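Local coordinates for protein CghA (PDB 6KBC) that is a two-domain fungal protein of the calycin superfamily, built mainly of antiparallel beta strands, modelled here with the ligand WK1 bound in a pocket, at residues F15-I21 against W37-P43; N32-K36 against V101-D105. All coordinates share one frame; numbering follows the deposited sequence.

Contact 1 (F15-I21 against W37-P43); sequences FLADTPI and WADKLSP
The carbonyl oxygen of Ile21 is gripped twice: by the indole of Trp37, with NE1 2.9 Å from Ile21 O, and by a water that donates a second, longer bond and also meets Ser42 OG. The indole bond is nearly straight at 170°. The oxygen lies almost in the ring plane, at the edge, whereas NE1 sits well above the carbonyl plane of Ile21. The same indole edge meets the branch of Ile21, whose CG1 lies 3.8 Å from Trp37 CD1. A chi1 of 63° wedges this CG1 between the backbone N and the carbonyl carbon, and the extended chain beyond it carries CD1 to 4.0 Å from Lys40 CB. Ser42 OG also accepts from Thr44 N, and Glu47 takes Trp37 N, so both ends of 37-43 are held from outside. At the other end, Leu41 bonds on both sides of Leu16: its N is 2.9 Å from Phe15 O, and its O receives Ala17 N. Lys40 bends at chi2, laying CD 3.2 Å from Phe15 O, and its NZ reaches Gln14 O. Leu16 lies against Leu41 O and Pro43, its CD1 3.2 Å from Leu41 O and its CG 4.1 Å from Pro43 CB. Pro20 and Pro43 cross at about a right angle, Pro20 CD 4.0 Å from Pro43 CG. At the Phe15 end, Phe15 and Leu41 both touch Leu10 of strand 6-10. The bonds at Leu41 make a single parallel beta bridge, here joining two irregular parts of the long connection between strands 6-10 and 46-54 of the N-terminal calycin-like domain.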
ATOM      1  N   PHE A  15     -19.086  14.165  12.335  1.00 58.43           N
ATOM      2  CA  PHE A  15     -19.011  13.208  11.234  1.00 58.52           C
ATOM      3  C   PHE A  15     -18.945  11.764  11.717  1.00 52.10           C
ATOM      4  O   PHE A  15     -19.213  10.844  10.936  1.00 53.77           O
ATOM      5  CB  PHE A  15     -17.793  13.517  10.349  1.00 53.32           C
ATOM      6  CG  PHE A  15     -16.467  13.453  11.076  1.00 49.82           C
ATOM      7  CD1 PHE A  15     -15.889  12.232  11.400  1.00 50.46           C
ATOM      8  CD2 PHE A  15     -15.809  14.611  11.445  1.00 52.28           C
ATOM      9  CE1 PHE A  15     -14.682  12.169  12.067  1.00 48.39           C
ATOM     10  CE2 PHE A  15     -14.597  14.555  12.117  1.00 53.47           C
ATOM     11  CZ  PHE A  15     -14.035  13.330  12.428  1.00 51.50           C
ATOM     12  N   LEU A  16     -18.579  11.552  12.977  1.00 53.86           N
ATOM     13  CA  LEU A  16     -18.409  10.213  13.519  1.00 55.02           C
ATOM     14  C   LEU A  16     -19.751   9.628  13.940  1.00 57.50           C
ATOM     15  O   LEU A  16     -20.583  10.316  14.535  1.00 60.58           O
ATOM     16  CB  LEU A  16     -17.454  10.263  14.713  1.00 51.61           C
ATOM     17  CG  LEU A  16     -16.611   9.043  15.072  1.00 53.03           C
ATOM     18  CD1 LEU A  16     -15.642   8.696  13.955  1.00 49.35           C
ATOM     19  CD2 LEU A  16     -15.849   9.334  16.354  1.00 50.65           C
ATOM     20  N   ALA A  17     -19.965   8.356  13.618  1.00 54.71           N
ATOM     21  CA  ALA A  17     -21.147   7.675  14.122  1.00 56.80           C
ATOM     22  C   ALA A  17     -21.011   7.416  15.622  1.00 60.29           C
ATOM     23  O   ALA A  17     -19.918   7.466  16.196  1.00 58.04           O
ATOM     24  CB  ALA A  17     -21.375   6.361  13.379  1.00 56.57           C
ATOM     25  N   ASP A  18     -22.151   7.148  16.260  1.00 66.05           N
ATOM     26  CA  ASP A  18     -22.161   6.899  17.698  1.00 65.72           C
ATOM     27  C   ASP A  18     -21.639   5.503  18.017  1.00 63.77           C
ATOM     28  O   ASP A  18     -20.831   5.331  18.937  1.00 63.00           O
ATOM     29  CB  ASP A  18     -23.579   7.094  18.242  1.00 71.75           C
ATOM     30  CG  ASP A  18     -23.638   7.095  19.765  1.00 82.83           C
ATOM     31  OD1 ASP A  18     -22.884   6.339  20.416  1.00 83.19           O
ATOM     32  OD2 ASP A  18     -24.454   7.863  20.319  1.00 90.56           O
ATOM     33  N   THR A  19     -22.089   4.506  17.272  1.00 64.88           N
ATOM     34  CA  THR A  19     -21.637   3.132  17.391  1.00 63.55           C
ATOM     35  C   THR A  19     -20.911   2.734  16.113  1.00 60.11           C
ATOM     36  O   THR A  19     -21.069   3.381  15.071  1.00 57.04           O
ATOM     37  CB  THR A  19     -22.823   2.186  17.614  1.00 62.35           C
ATOM     38  OG1 THR A  19     -23.662   2.210  16.455  1.00 57.09           O
ATOM     39  CG2 THR A  19     -23.638   2.641  18.811  1.00 61.97           C
ATOM     40  N   PRO A  20     -20.085   1.692  16.162  1.00 58.51           N
ATOM     41  CA  PRO A  20     -19.628   1.078  14.910  1.00 56.19           C
ATOM     42  C   PRO A  20     -20.824   0.676  14.061  1.00 54.90           C
ATOM     43  O   PRO A  20     -21.680  -0.098  14.489  1.00 63.85           O
ATOM     44  CB  PRO A  20     -18.818  -0.138  15.377  1.00 53.78           C
ATOM     45  CG  PRO A  20     -19.018  -0.247  16.853  1.00 58.88           C
ATOM     46  CD  PRO A  20     -19.442   1.097  17.345  1.00 58.35           C
ATOM     47  N   ILE A  21     -20.902   1.248  12.865  1.00 53.69           N
ATOM     48  CA  ILE A  21     -21.993   0.976  11.933  1.00 52.47           C
ATOM     49  C   ILE A  21     -21.402   0.232  10.743  1.00 54.41           C
ATOM     50  O   ILE A  21     -20.195   0.358  10.481  1.00 51.31           O
ATOM     51  CB  ILE A  21     -22.702   2.272  11.497  1.00 55.83           C
ATOM     52  CG1 ILE A  21     -21.739   3.187  10.742  1.00 51.93           C
ATOM     53  CG2 ILE A  21     -23.320   2.991  12.701  1.00 58.95           C
ATOM     54  CD1 ILE A  21     -22.306   4.567  10.458  1.00 50.75           C
ATOM     55  N   TRP A  37     -18.038   4.153   4.137  1.00 35.74           N
ATOM     56  CA  TRP A  37     -18.768   4.902   5.159  1.00 42.14           C
ATOM     57  C   TRP A  37     -19.061   6.280   4.566  1.00 42.78           C
ATOM     58  O   TRP A  37     -18.342   7.250   4.803  1.00 44.51           O
ATOM     59  CB  TRP A  37     -17.974   4.978   6.466  1.00 41.11           C
ATOM     60  CG  TRP A  37     -18.014   3.681   7.220  1.00 45.96           C
ATOM     61  CD1 TRP A  37     -18.911   3.320   8.187  1.00 44.33           C
ATOM     62  CD2 TRP A  37     -17.167   2.542   7.012  1.00 43.10           C
ATOM     63  NE1 TRP A  37     -18.656   2.042   8.613  1.00 45.47           N
ATOM     64  CE2 TRP A  37     -17.592   1.540   7.909  1.00 44.61           C
ATOM     65  CE3 TRP A  37     -16.083   2.277   6.165  1.00 43.76           C
ATOM     66  CZ2 TRP A  37     -16.968   0.291   7.987  1.00 45.74           C
ATOM     67  CZ3 TRP A  37     -15.456   1.032   6.247  1.00 39.82           C
ATOM     68  CH2 TRP A  37     -15.905   0.056   7.150  1.00 43.36           C
ATOM     69  N   ALA A  38     -20.143   6.352   3.784  1.00 43.41           N
ATOM     70  CA  ALA A  38     -20.397   7.527   2.950  1.00 47.65           C
ATOM     71  C   ALA A  38     -20.838   8.733   3.775  1.00 50.92           C
ATOM     72  O   ALA A  38     -20.352   9.848   3.563  1.00 52.17           O
ATOM     73  CB  ALA A  38     -21.438   7.194   1.883  1.00 46.53           C
ATOM     74  N   ASP A  39     -21.756   8.536   4.722  1.00 52.40           N
ATOM     75  CA  ASP A  39     -22.360   9.666   5.420  1.00 53.17           C
ATOM     76  C   ASP A  39     -21.781   9.889   6.812  1.00 53.41           C
ATOM     77  O   ASP A  39     -21.382  11.012   7.141  1.00 56.37           O
ATOM     78  CB  ASP A  39     -23.879   9.474   5.501  1.00 56.78           C
ATOM     79  CG  ASP A  39     -24.546   9.595   4.141  1.00 62.63           C
ATOM     80  OD1 ASP A  39     -24.389  10.652   3.490  1.00 63.77           O
ATOM     81  OD2 ASP A  39     -25.189   8.618   3.701  1.00 67.09           O
ATOM     82  N   LYS A  40     -21.738   8.850   7.640  1.00 51.25           N
ATOM     83  CA  LYS A  40     -21.116   8.909   8.952  1.00 49.53           C
ATOM     84  C   LYS A  40     -19.977   7.897   8.981  1.00 47.77           C
ATOM     85  O   LYS A  40     -20.070   6.828   8.373  1.00 43.25           O
ATOM     86  CB  LYS A  40     -22.124   8.590  10.070  1.00 52.68           C
ATOM     87  CG  LYS A  40     -23.081   9.727  10.452  1.00 58.18           C
ATOM     88  CD  LYS A  40     -22.403  11.016  10.901  1.00 61.09           C
ATOM     89  CE  LYS A  40     -23.441  11.976  11.485  1.00 64.74           C
ATOM     90  NZ  LYS A  40     -23.236  13.383  11.022  1.00 65.15           N
ATOM     91  N   LEU A  41     -18.899   8.230   9.679  1.00 45.93           N
ATOM     92  CA  LEU A  41     -17.738   7.352   9.745  1.00 46.48           C
ATOM     93  C   LEU A  41     -17.784   6.557  11.045  1.00 47.74           C
ATOM     94  O   LEU A  41     -17.825   7.140  12.134  1.00 46.69           O
ATOM     95  CB  LEU A  41     -16.433   8.142   9.631  1.00 45.88           C
ATOM     96  CG  LEU A  41     -15.146   7.301   9.675  1.00 43.34           C
ATOM     97  CD1 LEU A  41     -14.993   6.423   8.430  1.00 41.54           C
ATOM     98  CD2 LEU A  41     -13.931   8.196   9.856  1.00 39.33           C
ATOM     99  N   SER A  42     -17.784   5.234  10.920  1.00 46.48           N
ATOM    100  CA  SER A  42     -17.725   4.375  12.092  1.00 46.21           C
ATOM    101  C   SER A  42     -16.493   4.711  12.927  1.00 45.62           C
ATOM    102  O   SER A  42     -15.416   4.967  12.377  1.00 42.99           O
ATOM    103  CB  SER A  42     -17.689   2.902  11.683  1.00 46.45           C
ATOM    104  OG  SER A  42     -17.287   2.091  12.777  1.00 45.87           O
ATOM    105  N   PRO A  43     -16.612   4.726  14.257  1.00 47.80           N
ATOM    106  CA  PRO A  43     -15.454   5.071  15.094  1.00 46.22           C
ATOM    107  C   PRO A  43     -14.375   3.997  15.129  1.00 41.43           C
ATOM    108  O   PRO A  43     -13.315   4.241  15.712  1.00 41.64           O
ATOM    109  CB  PRO A  43     -16.075   5.274  16.483  1.00 45.77           C
ATOM    110  CG  PRO A  43     -17.292   4.414  16.469  1.00 49.82           C
ATOM    111  CD  PRO A  43     -17.819   4.461  15.055  1.00 50.24           C
TER
HETATM  112  O   HOH W   1     -17.233  -0.168  11.713  1.00 42.43           O

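Contact 2 (N32-K36 against V101-D105); sequences NLFPK and VVTSD
Pro35 lays one edge of its ring across the isopropyl group of Val102, with Pro35 CD 3.6 Å from Val102 CG1. The neighbouring ring carbon leans on the other branch, Pro35 CG being 3.8 Å from Val102 CG2, so both methyls of the valine are engaged. Phe34 comes in beside this pair. Its CD1 rests 3.9 Å from Ser104 CB, while CE1 approaches the backbone oxygen Val102 O obliquely at 3.6 Å. A chi1 of -168° swings the phenyl ring toward the strand and over its own neighbour: Pro35 CD lies 3.4 Å above the plane of the Phe34 ring, nearer the ring's margin than its centre. Val102 and Ser104 stand on the face of strand 99-105 that looks at 32-36; Val101 and Thr103 stand on the other. In the next shell, Phe34 also touches Phe6, Ser8 and Val109, and Val102 packs on Val114, so the neighbouring strands 6-10 and 113-119 extend the apolar patch. The loop segment 32-36 is held by further polar bonds. Lys36 NZ is 2.6 Å from Asn32 OD1, placed on a lone pair in the carbonyl plane, and it also binds Ala25 O and makes a cation-pi contact with Trp230. Asn32 O takes Arg228 NE, Leu33 O takes Trp49 NE1, and Glu47 accepts Lys36 N. Hydrogen bonds are absent between 32-36 and 101-105: the side chains that meet the strand do so through carbon, by van der Waals contact, whereas Asn32 O, Leu33 O, Lys36 N and Lys36 NZ bond to other parts of the chain, and the buried ammonium of Lys36 is probably stabilised by its oxygen and indole neighbours.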
ATOM      1  N   ASN A  32     -13.939   0.280  -6.276  1.00 33.51           N
ATOM      2  CA  ASN A  32     -14.546   0.517  -4.967  1.00 30.45           C
ATOM      3  C   ASN A  32     -14.063   1.823  -4.352  1.00 31.98           C
ATOM      4  O   ASN A  32     -13.968   1.947  -3.132  1.00 32.42           O
ATOM      5  CB  ASN A  32     -14.286  -0.645  -4.003  1.00 32.43           C
ATOM      6  CG  ASN A  32     -15.215  -1.815  -4.238  1.00 32.73           C
ATOM      7  OD1 ASN A  32     -16.224  -1.964  -3.541  1.00 35.90           O
ATOM      8  ND2 ASN A  32     -14.881  -2.653  -5.204  1.00 30.98           N
ATOM      9  N   LEU A  33     -13.766   2.809  -5.195  1.00 29.17           N
ATOM     10  CA  LEU A  33     -13.090   4.008  -4.718  1.00 31.32           C
ATOM     11  C   LEU A  33     -13.998   4.890  -3.881  1.00 31.84           C
ATOM     12  O   LEU A  33     -13.507   5.673  -3.055  1.00 34.26           O
ATOM     13  CB  LEU A  33     -12.543   4.805  -5.906  1.00 32.86           C
ATOM     14  CG  LEU A  33     -11.462   4.056  -6.673  1.00 32.41           C
ATOM     15  CD1 LEU A  33     -10.952   4.889  -7.855  1.00 32.64           C
ATOM     16  CD2 LEU A  33     -10.340   3.668  -5.705  1.00 32.58           C
ATOM     17  N   PHE A  34     -15.307   4.812  -4.086  1.00 34.17           N
ATOM     18  CA  PHE A  34     -16.201   5.626  -3.279  1.00 35.68           C
ATOM     19  C   PHE A  34     -16.230   5.103  -1.842  1.00 33.96           C
ATOM     20  O   PHE A  34     -16.249   3.888  -1.622  1.00 36.35           O
ATOM     21  CB  PHE A  34     -17.609   5.635  -3.875  1.00 39.68           C
ATOM     22  CG  PHE A  34     -18.502   6.679  -3.271  1.00 41.76           C
ATOM     23  CD1 PHE A  34     -18.378   8.012  -3.644  1.00 40.04           C
ATOM     24  CD2 PHE A  34     -19.440   6.338  -2.310  1.00 43.01           C
ATOM     25  CE1 PHE A  34     -19.192   8.985  -3.081  1.00 40.99           C
ATOM     26  CE2 PHE A  34     -20.255   7.307  -1.744  1.00 44.96           C
ATOM     27  CZ  PHE A  34     -20.131   8.628  -2.129  1.00 42.97           C
ATOM     28  N   PRO A  35     -16.216   5.991  -0.848  1.00 36.22           N
ATOM     29  CA  PRO A  35     -16.101   5.542   0.544  1.00 36.23           C
ATOM     30  C   PRO A  35     -17.204   4.569   0.935  1.00 40.56           C
ATOM     31  O   PRO A  35     -18.354   4.692   0.505  1.00 38.67           O
ATOM     32  CB  PRO A  35     -16.201   6.844   1.343  1.00 36.81           C
ATOM     33  CG  PRO A  35     -15.726   7.891   0.404  1.00 35.43           C
ATOM     34  CD  PRO A  35     -16.170   7.458  -0.957  1.00 35.76           C
ATOM     35  N   LYS A  36     -16.831   3.588   1.762  1.00 39.83           N
ATOM     36  CA  LYS A  36     -17.777   2.604   2.268  1.00 39.47           C
ATOM     37  C   LYS A  36     -18.547   3.119   3.472  1.00 35.30           C
ATOM     38  O   LYS A  36     -19.595   2.556   3.806  1.00 38.69           O
ATOM     39  CB  LYS A  36     -17.039   1.310   2.623  1.00 38.51           C
ATOM     40  CG  LYS A  36     -16.370   0.657   1.414  1.00 35.28           C
ATOM     41  CD  LYS A  36     -17.365   0.420   0.296  1.00 40.11           C
ATOM     42  CE  LYS A  36     -16.706  -0.219  -0.897  1.00 38.11           C
ATOM     43  NZ  LYS A  36     -17.645  -0.426  -2.038  1.00 35.42           N
ATOM     44  N   VAL A 101     -13.588  14.968   1.424  1.00 41.73           N
ATOM     45  CA  VAL A 101     -14.727  14.780   0.543  1.00 41.77           C
ATOM     46  C   VAL A 101     -14.308  13.914  -0.631  1.00 40.93           C
ATOM     47  O   VAL A 101     -13.260  14.147  -1.245  1.00 41.35           O
ATOM     48  CB  VAL A 101     -15.318  16.127   0.073  1.00 43.32           C
ATOM     49  CG1 VAL A 101     -14.311  16.926  -0.728  1.00 43.28           C
ATOM     50  CG2 VAL A 101     -16.562  15.880  -0.754  1.00 41.61           C
ATOM     51  N   VAL A 102     -15.116  12.903  -0.929  1.00 38.22           N
ATOM     52  CA  VAL A 102     -14.921  12.066  -2.103  1.00 38.28           C
ATOM     53  C   VAL A 102     -16.194  12.110  -2.929  1.00 42.57           C
ATOM     54  O   VAL A 102     -17.292  11.906  -2.399  1.00 43.03           O
ATOM     55  CB  VAL A 102     -14.568  10.617  -1.731  1.00 37.56           C
ATOM     56  CG1 VAL A 102     -14.378   9.788  -3.001  1.00 36.94           C
ATOM     57  CG2 VAL A 102     -13.317  10.598  -0.872  1.00 37.36           C
ATOM     58  N   THR A 103     -16.044  12.384  -4.215  1.00 40.29           N
ATOM     59  CA  THR A 103     -17.156  12.410  -5.142  1.00 39.62           C
ATOM     60  C   THR A 103     -16.905  11.401  -6.247  1.00 41.70           C
ATOM     61  O   THR A 103     -15.761  11.159  -6.637  1.00 44.30           O
ATOM     62  CB  THR A 103     -17.341  13.806  -5.740  1.00 42.75           C
ATOM     63  OG1 THR A 103     -16.218  14.109  -6.575  1.00 46.90           O
ATOM     64  CG2 THR A 103     -17.437  14.849  -4.639  1.00 40.31           C
ATOM     65  N   SER A 104     -17.980  10.800  -6.739  1.00 40.68           N
ATOM     66  CA  SER A 104     -17.919   9.917  -7.892  1.00 41.28           C
ATOM     67  C   SER A 104     -18.923  10.426  -8.916  1.00 46.33           C
ATOM     68  O   SER A 104     -20.115  10.539  -8.612  1.00 43.80           O
ATOM     69  CB  SER A 104     -18.218   8.470  -7.499  1.00 37.90           C
ATOM     70  OG  SER A 104     -18.048   7.610  -8.606  1.00 38.69           O
ATOM     71  N   ASP A 105     -18.441  10.736 -10.118  1.00 47.77           N
ATOM     72  CA  ASP A 105     -19.258  11.324 -11.175  1.00 47.72           C
ATOM     73  C   ASP A 105     -19.762  10.231 -12.103  1.00 48.49           C
ATOM     74  O   ASP A 105     -18.962   9.523 -12.724  1.00 50.57           O
ATOM     75  CB  ASP A 105     -18.473  12.363 -11.976  1.00 50.88           C
ATOM     76  CG  ASP A 105     -18.101  13.577 -11.156  1.00 54.70           C
ATOM     77  OD1 ASP A 105     -18.791  13.856 -10.148  1.00 59.55           O
ATOM     78  OD2 ASP A 105     -17.125  14.261 -11.529  1.00 64.71           O
TER

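In the fold
Both contacts draw on the long connection between strands 6-10 and 46-54, and residues 32-36 run directly into 37-43, although the contact centres lie 16 Å apart. Contact 1 ties this connection to itself with backbone bonds, an indole N-H and a water, in a partly buried place where buried Trp37, Leu41 and Ser42 meet more exposed residues. Contact 2 lies deeper and presses the connection against strand 99-105 through apolar side chains, without a hydrogen bond across. Glu47 spans the junction, one carboxylate oxygen taking the backbone N of Lys36 and the other that of Trp37. Strand 6-10 is a second shared neighbour, touched by Leu41 in one contact and by Pro35 in the other.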